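Local structure of glycoprotein (Chandipura virus, 5MDM) at residues Arg216-Ser221 / Lys254-Gly259; Gly224-Lys229 / His248-Phe253. The protein probably attaches the virus to host receptors and, after endocytosis, responds to endosomal acid by changing shape so that viral and endosomal membranes fuse. All coordinates share one frame; numbering follows the deposited sequence.

Contact 1: residues Arg216-Ser221 / Lys254-Gly259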
ATOM      1  N   ARG A 216       8.842  14.296  25.224  1.00 91.99           N
ATOM      2  CA  ARG A 216       9.527  14.142  23.947  1.00 93.71           C
ATOM      3  C   ARG A 216       8.760  14.902  22.860  1.00 82.18           C
ATOM      4  O   ARG A 216       8.861  14.594  21.674  1.00 87.98           O
ATOM      5  CB  ARG A 216       9.673  12.655  23.593  1.00111.80           C
ATOM      6  CG  ARG A 216      10.686  11.894  24.454  1.00132.54           C
ATOM      7  CD  ARG A 216      10.518  10.374  24.346  1.00149.79           C
ATOM      8  NE  ARG A 216      10.737   9.863  22.992  1.00156.71           N
ATOM      9  CZ  ARG A 216       9.940   8.985  22.381  1.00148.96           C
ATOM     10  NH1 ARG A 216       8.865   8.519  23.004  1.00146.64           N
ATOM     11  NH2 ARG A 216      10.215   8.576  21.148  1.00136.60           N
ATOM     12  N   THR A 217       7.990  15.898  23.286  1.00 78.15           N
ATOM     13  CA  THR A 217       7.187  16.714  22.380  1.00 85.65           C
ATOM     14  C   THR A 217       7.788  18.104  22.246  1.00 88.75           C
ATOM     15  O   THR A 217       8.081  18.751  23.248  1.00 87.26           O
ATOM     16  CB  THR A 217       5.743  16.853  22.888  1.00 79.09           C
ATOM     17  OG1 THR A 217       5.122  15.564  22.894  1.00 78.12           O
ATOM     18  CG2 THR A 217       4.936  17.803  22.004  1.00 69.40           C
ATOM     19  N   CYS A 218       7.965  18.569  21.012  1.00 95.85           N
ATOM     20  CA  CYS A 218       8.618  19.863  20.804  1.00 93.92           C
ATOM     21  C   CYS A 218       7.736  20.827  20.014  1.00 91.41           C
ATOM     22  O   CYS A 218       6.842  20.405  19.290  1.00 80.82           O
ATOM     23  CB  CYS A 218       9.984  19.683  20.129  1.00 68.87           C
ATOM     24  SG  CYS A 218       9.955  18.658  18.644  1.00307.02           S
ATOM     25  N   ARG A 219       7.992  22.123  20.164  1.00 94.76           N
ATOM     26  CA  ARG A 219       7.191  23.162  19.512  1.00 81.33           C
ATOM     27  C   ARG A 219       7.652  23.398  18.073  1.00 95.29           C
ATOM     28  O   ARG A 219       8.852  23.450  17.799  1.00115.53           O
ATOM     29  CB  ARG A 219       7.306  24.455  20.310  1.00 85.10           C
ATOM     30  CG  ARG A 219       6.225  25.469  20.034  1.00 95.21           C
ATOM     31  CD  ARG A 219       6.345  26.658  20.981  1.00 89.83           C
ATOM     32  NE  ARG A 219       7.425  27.567  20.607  1.00 86.39           N
ATOM     33  CZ  ARG A 219       8.215  28.175  21.484  1.00 89.79           C
ATOM     34  NH1 ARG A 219       8.045  27.956  22.779  1.00 88.41           N
ATOM     35  NH2 ARG A 219       9.175  28.993  21.069  1.00 97.58           N
ATOM     36  N   LEU A 220       6.704  23.543  17.152  1.00 80.87           N
ATOM     37  CA  LEU A 220       7.040  23.735  15.739  1.00 71.91           C
ATOM     38  C   LEU A 220       5.922  24.461  15.003  1.00 74.13           C
ATOM     39  O   LEU A 220       4.735  24.207  15.227  1.00 70.30           O
ATOM     40  CB  LEU A 220       7.346  22.392  15.062  1.00 72.25           C
ATOM     41  CG  LEU A 220       7.814  22.348  13.603  1.00 80.85           C
ATOM     42  CD1 LEU A 220       8.652  21.110  13.381  1.00 93.84           C
ATOM     43  CD2 LEU A 220       6.648  22.332  12.637  1.00 85.11           C
ATOM     44  N   SER A 221       6.318  25.370  14.121  1.00 82.55           N
ATOM     45  CA  SER A 221       5.365  26.134  13.333  1.00 82.93           C
ATOM     46  C   SER A 221       5.182  25.462  11.988  1.00 86.76           C
ATOM     47  O   SER A 221       6.132  25.319  11.219  1.00102.48           O
ATOM     48  CB  SER A 221       5.857  27.563  13.129  1.00 95.35           C
ATOM     49  OG  SER A 221       4.899  28.326  12.413  1.00 93.38           O
ATOM     50  N   LYS A 254       9.852  23.097  24.272  1.00 98.41           N
ATOM     51  CA  LYS A 254      11.046  23.531  23.568  1.00109.14           C
ATOM     52  C   LYS A 254      10.763  23.643  22.075  1.00106.20           C
ATOM     53  O   LYS A 254      10.078  22.794  21.498  1.00107.18           O
ATOM     54  CB  LYS A 254      12.195  22.542  23.818  1.00129.75           C
ATOM     55  CG  LYS A 254      11.789  21.061  23.725  1.00139.69           C
ATOM     56  CD  LYS A 254      12.992  20.132  23.885  1.00137.64           C
ATOM     57  CE  LYS A 254      12.572  18.677  24.079  1.00129.30           C
ATOM     58  NZ  LYS A 254      11.856  18.113  22.897  1.00122.84           N
ATOM     59  N   GLU A 255      11.273  24.704  21.457  1.00101.07           N
ATOM     60  CA  GLU A 255      11.218  24.847  20.008  1.00 96.61           C
ATOM     61  C   GLU A 255      11.937  23.661  19.367  1.00 95.19           C
ATOM     62  O   GLU A 255      12.925  23.158  19.908  1.00 96.78           O
ATOM     63  CB  GLU A 255      11.883  26.153  19.583  1.00113.09           C
ATOM     64  CG  GLU A 255      11.837  26.427  18.091  1.00131.15           C
ATOM     65  CD  GLU A 255      10.731  27.390  17.710  1.00145.66           C
ATOM     66  OE1 GLU A 255      10.904  28.609  17.932  1.00149.45           O
ATOM     67  OE2 GLU A 255       9.693  26.926  17.188  1.00149.70           O
ATOM     68  N   CYS A 256      11.437  23.203  18.226  1.00 91.06           N
ATOM     69  CA  CYS A 256      12.009  22.027  17.584  1.00 89.71           C
ATOM     70  C   CYS A 256      13.330  22.344  16.901  1.00 95.94           C
ATOM     71  O   CYS A 256      13.490  23.428  16.343  1.00107.35           O
ATOM     72  CB  CYS A 256      11.017  21.399  16.601  1.00 81.16           C
ATOM     73  SG  CYS A 256       9.855  20.267  17.407  1.00 94.51           S
ATOM     74  N   PRO A 257      14.285  21.399  16.966  1.00 93.78           N
ATOM     75  CA  PRO A 257      15.573  21.476  16.277  1.00 92.29           C
ATOM     76  C   PRO A 257      15.377  21.955  14.850  1.00104.97           C
ATOM     77  O   PRO A 257      14.455  21.489  14.182  1.00114.89           O
ATOM     78  CB  PRO A 257      16.026  20.019  16.255  1.00102.65           C
ATOM     79  CG  PRO A 257      15.446  19.435  17.482  1.00100.20           C
ATOM     80  CD  PRO A 257      14.140  20.137  17.714  1.00101.17           C
ATOM     81  N   ALA A 258      16.213  22.880  14.397  1.00113.08           N
ATOM     82  CA  ALA A 258      16.115  23.384  13.036  1.00113.66           C
ATOM     83  C   ALA A 258      16.122  22.221  12.053  1.00114.28           C
ATOM     84  O   ALA A 258      16.877  21.261  12.219  1.00112.44           O
ATOM     85  CB  ALA A 258      17.256  24.345  12.740  1.00117.92           C
ATOM     86  N   GLY A 259      15.254  22.293  11.052  1.00117.59           N
ATOM     87  CA  GLY A 259      15.182  21.260  10.038  1.00124.84           C
ATOM     88  C   GLY A 259      14.357  20.064  10.466  1.00119.99           C
ATOM     89  O   GLY A 259      14.387  19.015   9.818  1.00122.80           O
TER

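Contact 2: residues Gly224-Lys229 / His248-Phe253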
ATOM      1  N   GLY A 224       2.074  27.877   8.641  1.00 98.90           N
ATOM      2  CA  GLY A 224       1.699  29.201   9.087  1.00 93.19           C
ATOM      3  C   GLY A 224       0.999  29.249  10.428  1.00 89.39           C
ATOM      4  O   GLY A 224       0.397  30.264  10.772  1.00 98.60           O
ATOM      5  N   ARG A 225       1.066  28.167  11.194  1.00 85.27           N
ATOM      6  CA  ARG A 225       0.517  28.207  12.550  1.00 83.91           C
ATOM      7  C   ARG A 225       1.265  27.374  13.591  1.00 75.01           C
ATOM      8  O   ARG A 225       1.870  26.351  13.275  1.00 85.50           O
ATOM      9  CB  ARG A 225      -0.991  27.928  12.575  1.00 83.18           C
ATOM     10  CG  ARG A 225      -1.463  26.621  11.964  1.00 91.09           C
ATOM     11  CD  ARG A 225      -2.988  26.680  11.863  1.00104.18           C
ATOM     12  NE  ARG A 225      -3.643  25.402  11.588  1.00108.05           N
ATOM     13  CZ  ARG A 225      -3.912  24.940  10.371  1.00108.16           C
ATOM     14  NH1 ARG A 225      -3.559  25.636   9.293  1.00111.07           N
ATOM     15  NH2 ARG A 225      -4.527  23.775  10.233  1.00 95.31           N
ATOM     16  N   ASN A 226       1.230  27.851  14.831  1.00 69.83           N
ATOM     17  CA  ASN A 226       1.961  27.230  15.922  1.00 75.36           C
ATOM     18  C   ASN A 226       1.378  25.886  16.273  1.00 75.60           C
ATOM     19  O   ASN A 226       0.162  25.704  16.267  1.00 72.57           O
ATOM     20  CB  ASN A 226       1.926  28.109  17.169  1.00 75.96           C
ATOM     21  CG  ASN A 226       2.555  29.464  16.947  1.00 81.70           C
ATOM     22  OD1 ASN A 226       3.658  29.577  16.404  1.00 82.94           O
ATOM     23  ND2 ASN A 226       1.852  30.506  17.370  1.00 81.03           N
ATOM     24  N   GLY A 227       2.250  24.943  16.590  1.00 75.95           N
ATOM     25  CA  GLY A 227       1.788  23.662  17.065  1.00 66.77           C
ATOM     26  C   GLY A 227       2.883  22.886  17.738  1.00 70.86           C
ATOM     27  O   GLY A 227       3.957  23.404  18.032  1.00 89.30           O
ATOM     28  N   ILE A 228       2.601  21.622  17.987  1.00 67.05           N
ATOM     29  CA  ILE A 228       3.564  20.755  18.612  1.00 70.58           C
ATOM     30  C   ILE A 228       3.719  19.489  17.786  1.00 72.11           C
ATOM     31  O   ILE A 228       2.735  18.928  17.278  1.00 77.06           O
ATOM     32  CB  ILE A 228       3.149  20.425  20.050  1.00 77.81           C
ATOM     33  CG1 ILE A 228       1.654  20.100  20.104  1.00 74.27           C
ATOM     34  CG2 ILE A 228       3.447  21.600  20.965  1.00 69.96           C
ATOM     35  CD1 ILE A 228       1.140  19.812  21.496  1.00 69.13           C
ATOM     36  N   LYS A 229       4.971  19.085  17.615  1.00 68.96           N
ATOM     37  CA  LYS A 229       5.299  17.803  17.037  1.00 66.16           C
ATOM     38  C   LYS A 229       5.464  16.803  18.168  1.00 67.58           C
ATOM     39  O   LYS A 229       6.237  17.014  19.116  1.00 73.85           O
ATOM     40  CB  LYS A 229       6.576  17.875  16.196  1.00 64.51           C
ATOM     41  CG  LYS A 229       6.886  16.585  15.449  1.00 65.09           C
ATOM     42  CD  LYS A 229       8.279  16.609  14.846  1.00 70.77           C
ATOM     43  CE  LYS A 229       9.142  15.488  15.406  1.00 92.73           C
ATOM     44  NZ  LYS A 229       9.171  15.501  16.902  1.00106.93           N
ATOM     45  N   HIS A 248      -0.540  29.355  30.014  1.00 94.38           N
ATOM     46  CA  HIS A 248      -0.207  29.154  28.606  1.00105.56           C
ATOM     47  C   HIS A 248       0.445  27.782  28.340  1.00 99.52           C
ATOM     48  O   HIS A 248       1.510  27.472  28.878  1.00100.85           O
ATOM     49  CB  HIS A 248       0.735  30.270  28.167  1.00131.29           C
ATOM     50  CG  HIS A 248       1.785  30.601  29.185  1.00166.81           C
ATOM     51  ND1 HIS A 248       1.559  31.470  30.231  1.00182.19           N
ATOM     52  CD2 HIS A 248       3.060  30.167  29.327  1.00176.64           C
ATOM     53  CE1 HIS A 248       2.650  31.562  30.970  1.00186.74           C
ATOM     54  NE2 HIS A 248       3.578  30.784  30.442  1.00183.92           N
ATOM     55  N   LEU A 249      -0.196  26.963  27.511  1.00 90.88           N
ATOM     56  CA  LEU A 249       0.275  25.598  27.272  1.00 90.77           C
ATOM     57  C   LEU A 249       1.465  25.520  26.315  1.00 86.95           C
ATOM     58  O   LEU A 249       2.425  24.787  26.560  1.00 87.50           O
ATOM     59  CB  LEU A 249      -0.866  24.711  26.758  1.00 77.63           C
ATOM     60  CG  LEU A 249      -0.437  23.315  26.292  1.00 68.91           C
ATOM     61  CD1 LEU A 249       0.156  22.525  27.449  1.00 69.35           C
ATOM     62  CD2 LEU A 249      -1.587  22.556  25.641  1.00 61.55           C
ATOM     63  N   LEU A 250       1.385  26.268  25.220  1.00 79.85           N
ATOM     64  CA  LEU A 250       2.408  26.237  24.176  1.00 79.68           C
ATOM     65  C   LEU A 250       3.851  26.551  24.628  1.00 89.26           C
ATOM     66  O   LEU A 250       4.777  25.813  24.277  1.00 96.10           O
ATOM     67  CB  LEU A 250       1.993  27.133  23.001  1.00 71.88           C
ATOM     68  CG  LEU A 250       2.848  27.082  21.736  1.00 73.16           C
ATOM     69  CD1 LEU A 250       2.804  25.702  21.109  1.00 65.41           C
ATOM     70  CD2 LEU A 250       2.379  28.124  20.747  1.00 72.50           C
ATOM     71  N   PRO A 251       4.054  27.632  25.408  1.00 84.21           N
ATOM     72  CA  PRO A 251       5.428  27.973  25.803  1.00 88.59           C
ATOM     73  C   PRO A 251       6.135  26.924  26.665  1.00 93.73           C
ATOM     74  O   PRO A 251       7.348  27.015  26.851  1.00112.13           O
ATOM     75  CB  PRO A 251       5.243  29.261  26.606  1.00 90.16           C
ATOM     76  CG  PRO A 251       3.987  29.838  26.091  1.00 70.55           C
ATOM     77  CD  PRO A 251       3.106  28.669  25.854  1.00 76.78           C
ATOM     78  N   LEU A 252       5.394  25.948  27.175  1.00 76.11           N
ATOM     79  CA  LEU A 252       5.971  24.890  27.991  1.00 77.88           C
ATOM     80  C   LEU A 252       6.882  23.971  27.186  1.00 87.78           C
ATOM     81  O   LEU A 252       7.591  23.140  27.759  1.00 94.63           O
ATOM     82  CB  LEU A 252       4.860  24.055  28.623  1.00 82.98           C
ATOM     83  CG  LEU A 252       4.385  24.381  30.037  1.00 76.48           C
ATOM     84  CD1 LEU A 252       4.080  25.842  30.161  1.00 72.44           C
ATOM     85  CD2 LEU A 252       3.154  23.544  30.370  1.00 81.03           C
ATOM     86  N   PHE A 253       6.859  24.115  25.863  1.00 86.79           N
ATOM     87  CA  PHE A 253       7.552  23.172  24.988  1.00 94.96           C
ATOM     88  C   PHE A 253       8.723  23.795  24.246  1.00 93.36           C
ATOM     89  O   PHE A 253       8.605  24.876  23.674  1.00 86.33           O
ATOM     90  CB  PHE A 253       6.570  22.520  24.009  1.00 81.31           C
ATOM     91  CG  PHE A 253       5.507  21.717  24.685  1.00 77.19           C
ATOM     92  CD1 PHE A 253       4.327  22.312  25.090  1.00 75.66           C
ATOM     93  CD2 PHE A 253       5.698  20.372  24.942  1.00 86.55           C
ATOM     94  CE1 PHE A 253       3.351  21.578  25.730  1.00 79.31           C
ATOM     95  CE2 PHE A 253       4.723  19.633  25.577  1.00 88.35           C
ATOM     96  CZ  PHE A 253       3.550  20.237  25.974  1.00 77.53           C
TER

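Contact 1: residues Arg216-Ser221 / Lys254-Gly259
R219 joins the loop at 254-259 by its backbone and its side chain together. Its N donates to K254 O at 2.6 Å in a nearly straight bond (173°), and its O accepts from C256 N at 2.6 Å, so E255 lies between two bonds that both go to R219, the pattern of a single parallel beta bridge. The R219 side chain sets off with CG anti to the backbone N (chi1 -161°) and folds back at chi3, which takes NH2 to 3.6 Å from E255 OE1. This is a long salt bridge, its guanidinium and carboxylate planes 77° apart, and a flexible arginine suits such a loose ion pair. C256 adds a covalent tie: its SG bonds to C218 SG at 2.0 Å, while its CB lies 4.0 Å from L220 CD1, so cysteine here supplies both the cross-link and a small apolar surface. K254 points away at its root, but the chain, turned at its first torsion and bent again at chi4, is long enough to bring NZ back to 3.7 Å from C218 CB, near T217 O as well. The loop thus lies beside strand 218-222, which on its other edge pairs with strand 225-229 and so belongs to the three-stranded antiparallel sheet completed by strand 235-237; beyond 259 the loop continues toward helix 270-295.

Contact 2: residues Gly224-Lys229 / His248-Phe253
N226 meets L250 through carbon: its CB lies 3.6 Å from L250 CD2, and the two side chains cross at about a right angle. The amide follows behind, with CG at 4.0 Å from the same methyl. N226 is exposed, and an asparagine suits this border, since its methylene can rest on a leucine while the amide remains compatible with water. At G227 the chain is nearly fully extended, and L250 CD1 comes to 4.0 Å from G227 O; that oxygen is engaged on the neighbouring strand by the backbone of L220. I228 then turns its side chain toward the other segment. Its CG2 sits anti to the carbonyl carbon, and from there it reaches L250 CD1 at 4.2 Å as the two chains slide past each other in opposite directions. The same methyl lies over one face of the F253 ring, 4.3 Å from F253 CG. L250 CG stands anti to the backbone N (chi1 -172°), which extends its two methyls toward the strand, one for N226 and one for I228. L250 begins the short 3-10 turn 250-252 and F253 follows directly; the bond from F253 N to L250 O (3.1 Å) holds the residue just past the turn to its start, so that leucine and ring face the same strand. The loop thus lies on the face of the small antiparallel sheet at strand 225-229, and strand 202-205 of another sheet completes the apolar cluster, with I202 against F253 and F204 against I228. With no hydrogen bond or salt bridge between the segments, attachment depends on dispersion and on burying branched and aromatic carbon, and it therefore fixes shape and closeness more than any exact backbone register.

From the N terminus, the chain runs through 216-221 into strand 218-222, turns at C223, whose disulfide partner is C178, and returns antiparallel as 225-229. It then passes through strand 235-237 and comes back at 248-253, where contact 2 closes the inner loop. Residues 254-259 follow directly and close the wider loop of contact 1, within which contact 2 is nested. The two are joined by the hairpin, in which C218 pairs with K229 and L220 with G227. Together they tie the small sheet to the outgoing chain that leads to helix 270-295, consistent with the exit from the pleckstrin-homology-like domain known in vesiculovirus glycoproteins.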